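Local coordinates for hydroxylase (Rhodococcus sp., PDB 2OR0), which is a putative flavin-dependent hydroxylase related to the acyl-CoA dehydrogenases, probably using reduced flavin to put one atom of molecular oxygen into a substrate, at residues Y146-R151 and L166-G171; I186-D191 and G221-N226; Q162-G167 and K210-D215. All coordinates share one frame; numbering follows the deposited sequence.

Contact 1: Y146-R151 and L166-G171; sequences YVLKGR and LGAMVG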
loop_
_atom_site.group_PDB
_atom_site.type_symbol
_atom_site.label_atom_id
_atom_site.label_comp_id
_atom_site.label_asym_id
_atom_site.label_seq_id
_atom_site.Cartn_x
_atom_site.Cartn_y
_atom_site.Cartn_z
ATOM N N TYR A 146 -9.295 17.661 -19.449
ATOM C CA TYR A 146 -8.770 18.636 -18.481
ATOM C C TYR A 146 -7.333 18.951 -18.771
ATOM O O TYR A 146 -6.634 18.145 -19.407
ATOM C CB TYR A 146 -8.862 18.083 -17.057
ATOM C CG TYR A 146 -10.249 17.644 -16.652
ATOM C CD1 TYR A 146 -11.064 18.481 -15.902
ATOM C CD2 TYR A 146 -10.735 16.380 -17.012
ATOM C CE1 TYR A 146 -12.337 18.091 -15.526
ATOM C CE2 TYR A 146 -12.023 15.958 -16.625
ATOM C CZ TYR A 146 -12.806 16.823 -15.887
ATOM O OH TYR A 146 -14.066 16.444 -15.515
ATOM N N VAL A 147 -6.867 20.105 -18.272
ATOM C CA VAL A 147 -5.423 20.360 -18.275
ATOM C C VAL A 147 -4.936 20.392 -16.822
ATOM O O VAL A 147 -5.534 21.060 -15.963
ATOM C CB VAL A 147 -5.001 21.622 -19.069
ATOM C CG1 VAL A 147 -3.507 21.649 -19.215
ATOM C CG2 VAL A 147 -5.622 21.603 -20.496
ATOM N N LEU A 148 -3.854 19.658 -16.586
ATOM C CA LEU A 148 -3.386 19.347 -15.241
ATOM C C LEU A 148 -2.087 20.071 -14.879
ATOM O O LEU A 148 -1.138 20.061 -15.632
ATOM C CB LEU A 148 -3.163 17.833 -15.102
ATOM C CG LEU A 148 -2.992 17.349 -13.652
ATOM C CD1 LEU A 148 -4.332 17.235 -12.956
ATOM C CD2 LEU A 148 -2.282 16.019 -13.667
ATOM N N LYS A 149 -2.069 20.655 -13.697
ATOM C CA LYS A 149 -0.852 21.223 -13.139
ATOM C C LYS A 149 -0.753 20.887 -11.644
ATOM O O LYS A 149 -1.723 21.012 -10.912
ATOM C CB LYS A 149 -0.849 22.741 -13.314
ATOM C CG LYS A 149 0.455 23.364 -12.891
ATOM C CD LYS A 149 0.369 24.860 -12.668
ATOM C CE LYS A 149 1.804 25.392 -12.441
ATOM N NZ LYS A 149 1.713 26.411 -11.423
ATOM N N GLY A 150 0.429 20.508 -11.190
ATOM C CA GLY A 150 0.657 20.361 -9.748
ATOM C C GLY A 150 1.982 19.703 -9.388
ATOM O O GLY A 150 2.801 19.369 -10.260
ATOM N N ARG A 151 2.193 19.540 -8.080
ATOM C CA ARG A 151 3.357 18.847 -7.539
ATOM C C ARG A 151 2.837 17.856 -6.480
ATOM O O ARG A 151 2.135 18.247 -5.548
ATOM C CB ARG A 151 4.357 19.847 -6.929
ATOM C CG ARG A 151 5.610 19.167 -6.335
ATOM C CD ARG A 151 6.840 20.066 -6.213
ATOM N NE ARG A 151 7.965 19.289 -5.654
ATOM C CZ ARG A 151 9.257 19.625 -5.725
ATOM N NH1 ARG A 151 9.646 20.740 -6.340
ATOM N NH2 ARG A 151 10.182 18.849 -5.159
ATOM N N LEU A 166 -3.110 9.922 -10.471
ATOM C CA LEU A 166 -2.939 11.033 -9.524
ATOM C C LEU A 166 -4.252 11.642 -9.121
ATOM O O LEU A 166 -5.198 11.622 -9.905
ATOM C CB LEU A 166 -2.062 12.131 -10.143
ATOM C CG LEU A 166 -0.708 11.704 -10.701
ATOM C CD1 LEU A 166 -0.127 12.800 -11.648
ATOM C CD2 LEU A 166 0.263 11.338 -9.534
ATOM N N GLY A 167 -4.313 12.212 -7.918
ATOM C CA GLY A 167 -5.503 12.958 -7.504
ATOM C C GLY A 167 -5.409 14.417 -7.929
ATOM O O GLY A 167 -4.318 14.986 -8.005
ATOM N N ALA A 168 -6.548 15.031 -8.207
ATOM C CA ALA A 168 -6.577 16.443 -8.536
ATOM C C ALA A 168 -7.910 17.039 -8.152
ATOM O O ALA A 168 -8.943 16.360 -8.198
ATOM C CB ALA A 168 -6.312 16.645 -10.015
HETATM N N MSE A 169 -7.890 18.302 -7.757
HETATM C CA MSE A 169 -9.119 19.074 -7.603
HETATM C C MSE A 169 -9.470 19.714 -8.946
HETATM O O MSE A 169 -8.589 20.008 -9.741
HETATM C CB MSE A 169 -8.973 20.159 -6.543
HETATM C CG MSE A 169 -8.463 19.675 -5.190
HETATM SE SE MSE A 169 -9.615 18.310 -4.360
HETATM C CE MSE A 169 -11.225 19.360 -4.005
ATOM N N VAL A 170 -10.757 19.935 -9.189
ATOM C CA VAL A 170 -11.203 20.535 -10.443
ATOM C C VAL A 170 -11.422 22.025 -10.237
ATOM O O VAL A 170 -12.146 22.425 -9.330
ATOM C CB VAL A 170 -12.484 19.844 -11.015
ATOM C CG1 VAL A 170 -13.034 20.599 -12.246
ATOM C CG2 VAL A 170 -12.184 18.386 -11.395
ATOM N N GLY A 171 -10.772 22.832 -11.074
ATOM C CA GLY A 171 -10.994 24.276 -11.070
ATOM C C GLY A 171 -12.264 24.708 -11.809
ATOM O O GLY A 171 -13.105 23.878 -12.194
#
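Two layers of the beta domain of this acyl-CoA dehydrogenase-like fold meet face to face where Tyr146 and Leu148 meet Leu166, Ala168 and Val170. The strands run on opposite sides of a shared apolar interior, and their axes cross at 112°, with 8.6 Å between them at the closest approach. Backbone pairing is therefore ruled out, and side chains from every second residue fill the gap. Leu148 sits in the middle. Its CG lies anti to the backbone N (chi1 -166°), which sends the two methyls across to the opposing strand: CD1 presses on Ala168 CB at 3.6 Å, while CD2 leans the other way to Leu166 CD1 at 4.4 Å. Ala168 offers only its CB to this contact. Leu183, Val185 and Leu187 of strand 182-188 line the same interior, and Ala139 of strand 137-142 touches both Tyr146 and Leu148. The opposite side of strand 166-170 is different in character, since the selenomethionine Met169 starts away from the other strand and is exposed. At the other end of the contact the tyrosine crosses Val170 at about a right angle and meets it with one ring carbon. Both Val170 methyls approach Tyr146 CE1, CG2 at 4.1 Å and CG1 at 4.2 Å.

Contact 2: I186-D191 and G221-N226; sequences ILPRTD and GYRTLN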
loop_
_atom_site.group_PDB
_atom_site.type_symbol
_atom_site.label_atom_id
_atom_site.label_comp_id
_atom_site.label_asym_id
_atom_site.label_seq_id
_atom_site.Cartn_x
_atom_site.Cartn_y
_atom_site.Cartn_z
ATOM N N ILE A 186 -5.159 9.706 -15.173
ATOM C CA ILE A 186 -4.058 8.854 -15.633
ATOM C C ILE A 186 -3.199 9.610 -16.656
ATOM O O ILE A 186 -3.739 10.200 -17.604
ATOM C CB ILE A 186 -4.580 7.512 -16.229
ATOM C CG1 ILE A 186 -5.269 6.670 -15.151
ATOM C CG2 ILE A 186 -3.461 6.698 -16.855
ATOM C CD1 ILE A 186 -6.768 6.536 -15.382
ATOM N N LEU A 187 -1.874 9.607 -16.451
ATOM C CA LEU A 187 -0.919 10.306 -17.334
ATOM C C LEU A 187 0.208 9.382 -17.704
ATOM O O LEU A 187 0.685 8.640 -16.854
ATOM C CB LEU A 187 -0.296 11.534 -16.652
ATOM C CG LEU A 187 -1.103 12.818 -16.501
ATOM C CD1 LEU A 187 -2.163 12.667 -15.446
ATOM C CD2 LEU A 187 -0.175 13.962 -16.141
ATOM N N PRO A 188 0.642 9.410 -18.979
ATOM C CA PRO A 188 1.844 8.685 -19.358
ATOM C C PRO A 188 3.075 9.429 -18.825
ATOM O O PRO A 188 2.986 10.637 -18.588
ATOM C CB PRO A 188 1.811 8.734 -20.887
ATOM C CG PRO A 188 0.991 9.947 -21.216
ATOM C CD PRO A 188 0.002 10.091 -20.123
ATOM N N ARG A 189 4.192 8.712 -18.647
ATOM C CA ARG A 189 5.408 9.272 -18.032
ATOM C C ARG A 189 5.967 10.427 -18.852
ATOM O O ARG A 189 6.625 11.332 -18.335
ATOM C CB ARG A 189 6.484 8.194 -17.857
ATOM C CG ARG A 189 7.753 8.707 -17.216
ATOM C CD ARG A 189 8.313 7.728 -16.228
ATOM N NE ARG A 189 9.762 7.861 -16.146
ATOM C CZ ARG A 189 10.568 6.969 -15.580
ATOM N NH1 ARG A 189 10.072 5.865 -15.022
ATOM N NH2 ARG A 189 11.877 7.183 -15.564
ATOM N N THR A 190 5.690 10.367 -20.148
ATOM C CA THR A 190 6.018 11.435 -21.070
ATOM C C THR A 190 5.402 12.796 -20.676
ATOM O O THR A 190 5.939 13.867 -21.031
ATOM C CB THR A 190 5.598 11.008 -22.504
ATOM O OG1 THR A 190 6.465 11.653 -23.437
ATOM C CG2 THR A 190 4.150 11.351 -22.788
ATOM N N ASP A 191 4.297 12.757 -19.929
ATOM C CA ASP A 191 3.593 13.971 -19.554
ATOM C C ASP A 191 3.886 14.496 -18.142
ATOM O O ASP A 191 3.219 15.409 -17.683
ATOM C CB ASP A 191 2.094 13.787 -19.745
ATOM C CG ASP A 191 1.672 13.828 -21.233
ATOM O OD1 ASP A 191 2.515 14.167 -22.102
ATOM O OD2 ASP A 191 0.485 13.526 -21.520
ATOM N N GLY A 221 -10.975 13.017 -21.156
ATOM C CA GLY A 221 -12.045 12.584 -20.244
ATOM C C GLY A 221 -11.990 11.086 -19.901
ATOM O O GLY A 221 -12.187 10.694 -18.739
ATOM N N TYR A 222 -11.692 10.255 -20.901
ATOM C CA TYR A 222 -11.686 8.801 -20.724
ATOM C C TYR A 222 -10.525 8.289 -19.840
ATOM O O TYR A 222 -10.507 7.109 -19.458
ATOM C CB TYR A 222 -11.714 8.076 -22.086
ATOM C CG TYR A 222 -10.392 8.036 -22.839
ATOM C CD1 TYR A 222 -9.450 7.060 -22.570
ATOM C CD2 TYR A 222 -10.108 8.974 -23.851
ATOM C CE1 TYR A 222 -8.240 7.025 -23.244
ATOM C CE2 TYR A 222 -8.910 8.944 -24.536
ATOM C CZ TYR A 222 -7.983 7.968 -24.238
ATOM O OH TYR A 222 -6.787 7.944 -24.910
ATOM N N ARG A 223 -9.575 9.180 -19.530
ATOM C CA ARG A 223 -8.440 8.874 -18.640
ATOM C C ARG A 223 -8.643 9.415 -17.233
ATOM O O ARG A 223 -7.690 9.568 -16.474
ATOM C CB ARG A 223 -7.131 9.419 -19.214
ATOM C CG ARG A 223 -6.591 8.591 -20.355
ATOM C CD ARG A 223 -5.271 9.137 -20.762
ATOM N NE ARG A 223 -4.752 8.531 -21.975
ATOM C CZ ARG A 223 -3.722 9.025 -22.668
ATOM N NH1 ARG A 223 -3.108 10.145 -22.266
ATOM N NH2 ARG A 223 -3.297 8.395 -23.764
ATOM N N THR A 224 -9.890 9.697 -16.884
ATOM C CA THR A 224 -10.223 10.197 -15.570
ATOM C C THR A 224 -11.343 9.365 -14.939
ATOM O O THR A 224 -12.110 8.695 -15.650
ATOM C CB THR A 224 -10.627 11.703 -15.591
ATOM O OG1 THR A 224 -11.983 11.851 -16.000
ATOM C CG2 THR A 224 -9.742 12.517 -16.522
ATOM N N LEU A 225 -11.400 9.390 -13.611
ATOM C CA LEU A 225 -12.571 8.972 -12.856
ATOM C C LEU A 225 -12.894 10.073 -11.867
ATOM O O LEU A 225 -12.003 10.788 -11.409
ATOM C CB LEU A 225 -12.322 7.661 -12.099
ATOM C CG LEU A 225 -12.084 6.409 -12.956
ATOM C CD1 LEU A 225 -11.494 5.217 -12.168
ATOM C CD2 LEU A 225 -13.386 5.994 -13.726
ATOM N N ASN A 226 -14.171 10.221 -11.560
ATOM C CA ASN A 226 -14.613 11.090 -10.510
ATOM C C ASN A 226 -14.249 10.428 -9.149
ATOM O O ASN A 226 -14.720 9.316 -8.851
ATOM C CB ASN A 226 -16.119 11.277 -10.691
ATOM C CG ASN A 226 -16.749 12.107 -9.638
ATOM O OD1 ASN A 226 -16.275 12.187 -8.496
ATOM N ND2 ASN A 226 -17.857 12.744 -9.999
HETATM O O HOH W 1 -3.367 11.690 -19.856
HETATM O O HOH W 2 -0.916 12.019 -23.669
#
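The guanidinium of Arg223 takes two waters at its edge, in the plane of the group, and both are held by NH1. Pro188 CD comes in obliquely, 3.8 Å from Arg223 NH1. The first water accepts from Arg223 NH1 at 2.9 Å and donates to Ile186 O at 2.7 Å; the second lies 3.2 Å from Arg223 NH1 and donates to Asp191 OD2. The carboxylate and guanidinium are thus linked through water, with Asp191 OD2 and Arg223 NH1 5.0 Å apart. The direct ion pair of this arginine is elsewhere: NE is bridged to Glu119 of helix 114-121, which probably fixes the rotation of the flat end. From CG to NE the side chain is extended, running alongside the backbone of 186-188, and Arg223 CD passes 3.7 Å from Ile186 O. All this happens where strand 224-226 joins strand 182-188 as an antiparallel neighbour in the sheet of the beta domain. One backbone bond joins the two segments, Ile186 N to Arg223 O at 2.8 Å. Ile186 then closes over this same acceptor: with CG1 beside its own backbone N, CD1 reaches 3.4 Å from Arg223 O. At the start of the strand, Thr224 ties back the preceding turn, its N and OG1 both donating to Gly221 O.

Contact 3: Q162-G167 and K210-D215; sequences QWAFLG and KDLIVD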
loop_
_atom_site.group_PDB
_atom_site.type_symbol
_atom_site.label_atom_id
_atom_site.label_comp_id
_atom_site.label_asym_id
_atom_site.label_seq_id
_atom_site.Cartn_x
_atom_site.Cartn_y
_atom_site.Cartn_z
ATOM N N GLN A 162 5.430 3.575 -15.851
ATOM C CA GLN A 162 5.318 4.259 -17.141
ATOM C C GLN A 162 4.057 5.108 -17.241
ATOM O O GLN A 162 3.850 5.804 -18.230
ATOM C CB GLN A 162 5.438 3.254 -18.300
ATOM C CG GLN A 162 6.900 2.788 -18.561
ATOM C CD GLN A 162 7.877 3.963 -18.806
ATOM O OE1 GLN A 162 7.640 4.834 -19.668
ATOM N NE2 GLN A 162 8.984 3.983 -18.051
ATOM N N TRP A 163 3.223 5.048 -16.210
ATOM C CA TRP A 163 2.021 5.863 -16.099
ATOM C C TRP A 163 1.870 6.272 -14.625
ATOM O O TRP A 163 2.442 5.630 -13.741
ATOM C CB TRP A 163 0.775 5.079 -16.532
ATOM C CG TRP A 163 0.735 4.699 -18.007
ATOM C CD1 TRP A 163 1.438 3.697 -18.616
ATOM C CD2 TRP A 163 -0.037 5.327 -19.035
ATOM N NE1 TRP A 163 1.147 3.657 -19.961
ATOM C CE2 TRP A 163 0.251 4.651 -20.247
ATOM C CE3 TRP A 163 -0.944 6.399 -19.055
ATOM C CZ2 TRP A 163 -0.340 5.012 -21.469
ATOM C CZ3 TRP A 163 -1.547 6.744 -20.260
ATOM C CH2 TRP A 163 -1.238 6.051 -21.450
ATOM N N ALA A 164 1.081 7.310 -14.367
ATOM C CA ALA A 164 0.771 7.703 -12.996
ATOM C C ALA A 164 -0.708 7.868 -12.853
ATOM O O ALA A 164 -1.364 8.337 -13.777
ATOM C CB ALA A 164 1.461 9.000 -12.633
ATOM N N PHE A 165 -1.205 7.483 -11.682
ATOM C CA PHE A 165 -2.579 7.646 -11.272
ATOM C C PHE A 165 -2.578 8.735 -10.200
ATOM O O PHE A 165 -2.084 8.497 -9.104
ATOM C CB PHE A 165 -3.019 6.335 -10.624
ATOM C CG PHE A 165 -4.407 5.891 -10.983
ATOM C CD1 PHE A 165 -4.711 4.516 -11.058
ATOM C CD2 PHE A 165 -5.417 6.810 -11.246
ATOM C CE1 PHE A 165 -5.997 4.080 -11.400
ATOM C CE2 PHE A 165 -6.716 6.360 -11.592
ATOM C CZ PHE A 165 -6.985 5.003 -11.669
ATOM N N LEU A 166 -3.110 9.922 -10.471
ATOM C CA LEU A 166 -2.939 11.033 -9.524
ATOM C C LEU A 166 -4.252 11.642 -9.121
ATOM O O LEU A 166 -5.198 11.622 -9.905
ATOM C CB LEU A 166 -2.062 12.131 -10.143
ATOM C CG LEU A 166 -0.708 11.704 -10.701
ATOM C CD1 LEU A 166 -0.127 12.800 -11.648
ATOM C CD2 LEU A 166 0.263 11.338 -9.534
ATOM N N GLY A 167 -4.313 12.212 -7.918
ATOM C CA GLY A 167 -5.503 12.958 -7.504
ATOM C C GLY A 167 -5.409 14.417 -7.929
ATOM O O GLY A 167 -4.318 14.986 -8.005
ATOM N N LYS A 210 9.676 9.497 -4.905
ATOM C CA LYS A 210 10.007 10.872 -5.321
ATOM C C LYS A 210 8.779 11.732 -5.628
ATOM O O LYS A 210 7.668 11.205 -5.775
ATOM C CB LYS A 210 10.956 10.821 -6.529
ATOM C CG LYS A 210 12.361 10.303 -6.181
ATOM C CD LYS A 210 13.096 9.875 -7.447
ATOM C CE LYS A 210 14.352 9.089 -7.160
ATOM N NZ LYS A 210 14.919 8.607 -8.456
ATOM N N ASP A 211 8.986 13.054 -5.654
ATOM C CA ASP A 211 7.987 14.006 -6.111
ATOM C C ASP A 211 7.810 13.912 -7.628
ATOM O O ASP A 211 8.761 13.610 -8.363
ATOM C CB ASP A 211 8.417 15.448 -5.776
ATOM C CG ASP A 211 8.307 15.783 -4.275
ATOM O OD1 ASP A 211 8.154 14.867 -3.404
ATOM O OD2 ASP A 211 8.390 16.989 -3.963
ATOM N N LEU A 212 6.599 14.206 -8.084
ATOM C CA LEU A 212 6.296 14.370 -9.504
ATOM C C LEU A 212 5.756 15.779 -9.733
ATOM O O LEU A 212 4.974 16.277 -8.929
ATOM C CB LEU A 212 5.204 13.377 -9.948
ATOM C CG LEU A 212 5.317 11.849 -9.811
ATOM C CD1 LEU A 212 4.191 11.166 -10.580
ATOM C CD2 LEU A 212 6.666 11.294 -10.255
ATOM N N ILE A 213 6.144 16.390 -10.854
ATOM C CA ILE A 213 5.634 17.709 -11.262
ATOM C C ILE A 213 4.959 17.639 -12.638
ATOM O O ILE A 213 5.489 17.020 -13.562
ATOM C CB ILE A 213 6.760 18.783 -11.320
ATOM C CG1 ILE A 213 7.123 19.235 -9.906
ATOM C CG2 ILE A 213 6.276 20.057 -12.071
ATOM C CD1 ILE A 213 8.294 20.236 -9.869
ATOM N N VAL A 214 3.809 18.290 -12.753
ATOM C CA VAL A 214 3.139 18.498 -14.041
ATOM C C VAL A 214 2.965 20.013 -14.263
ATOM O O VAL A 214 2.417 20.710 -13.396
ATOM C CB VAL A 214 1.767 17.732 -14.097
ATOM C CG1 VAL A 214 1.081 17.919 -15.456
ATOM C CG2 VAL A 214 1.966 16.227 -13.846
ATOM N N ASP A 215 3.441 20.513 -15.411
ATOM C CA ASP A 215 3.357 21.953 -15.743
ATOM C C ASP A 215 2.054 22.354 -16.450
ATOM O O ASP A 215 1.568 23.486 -16.272
ATOM C CB ASP A 215 4.563 22.407 -16.591
ATOM C CG ASP A 215 5.810 22.657 -15.756
ATOM O OD1 ASP A 215 5.682 22.761 -14.521
ATOM O OD2 ASP A 215 6.930 22.726 -16.332
#
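Leu212 pushes a single methyl, CD1, at two residues of the strand across from it, Ala164 and Leu166, and these three buried side chains form the close part of the contact. The distances are 4.0 Å from Leu212 CD1 to Ala164 CB and 4.1 Å from Leu212 CD1 to Leu166 CD2. With CG beside the backbone N and chi2 near -169°, the leucine reaches out far enough to span strands whose nearest CA atoms, those of Ala164 and Leu212, are 9.3 Å apart. At Val214 the fit slackens: it also faces the opposing strand, but Val214 CG2 stays 4.6 Å from Leu166 CD1. The other side of strand 210-214 is mixed and more open: Asp211 is bridged to Arg151, and Ile213 is only partly buried. Ile194 and Thr158 also touch Leu212 in the interior between the two layers of the beta domain. Since only methyl groups meet, the contact has no directional bond to set its geometry; it rests on van der Waals fit and the exclusion of water.

How the contacts relate
The three contacts sit at the corners of a triangle, each centre about 10 Å from the other two, all within the beta domain. Contacts 1 and 3 share Leu166 and Gly167; their other strands are antiparallel neighbours, joined by the salt bridge from Arg151 NH2 to Asp211 OD2 at 2.8 Å. Contact 2 adjoins contact 3 through the sheet, where Leu187 O lies 2.8 Å from Ala164 N, a probable hydrogen bond. It reaches contact 1 through the interior, with Leu187 CD1 3.8 Å from Leu148 CD2. In acyl-CoA dehydrogenases the corresponding beta domain contributes to the flavin site, but none of these contacts can be assigned to such a pocket here.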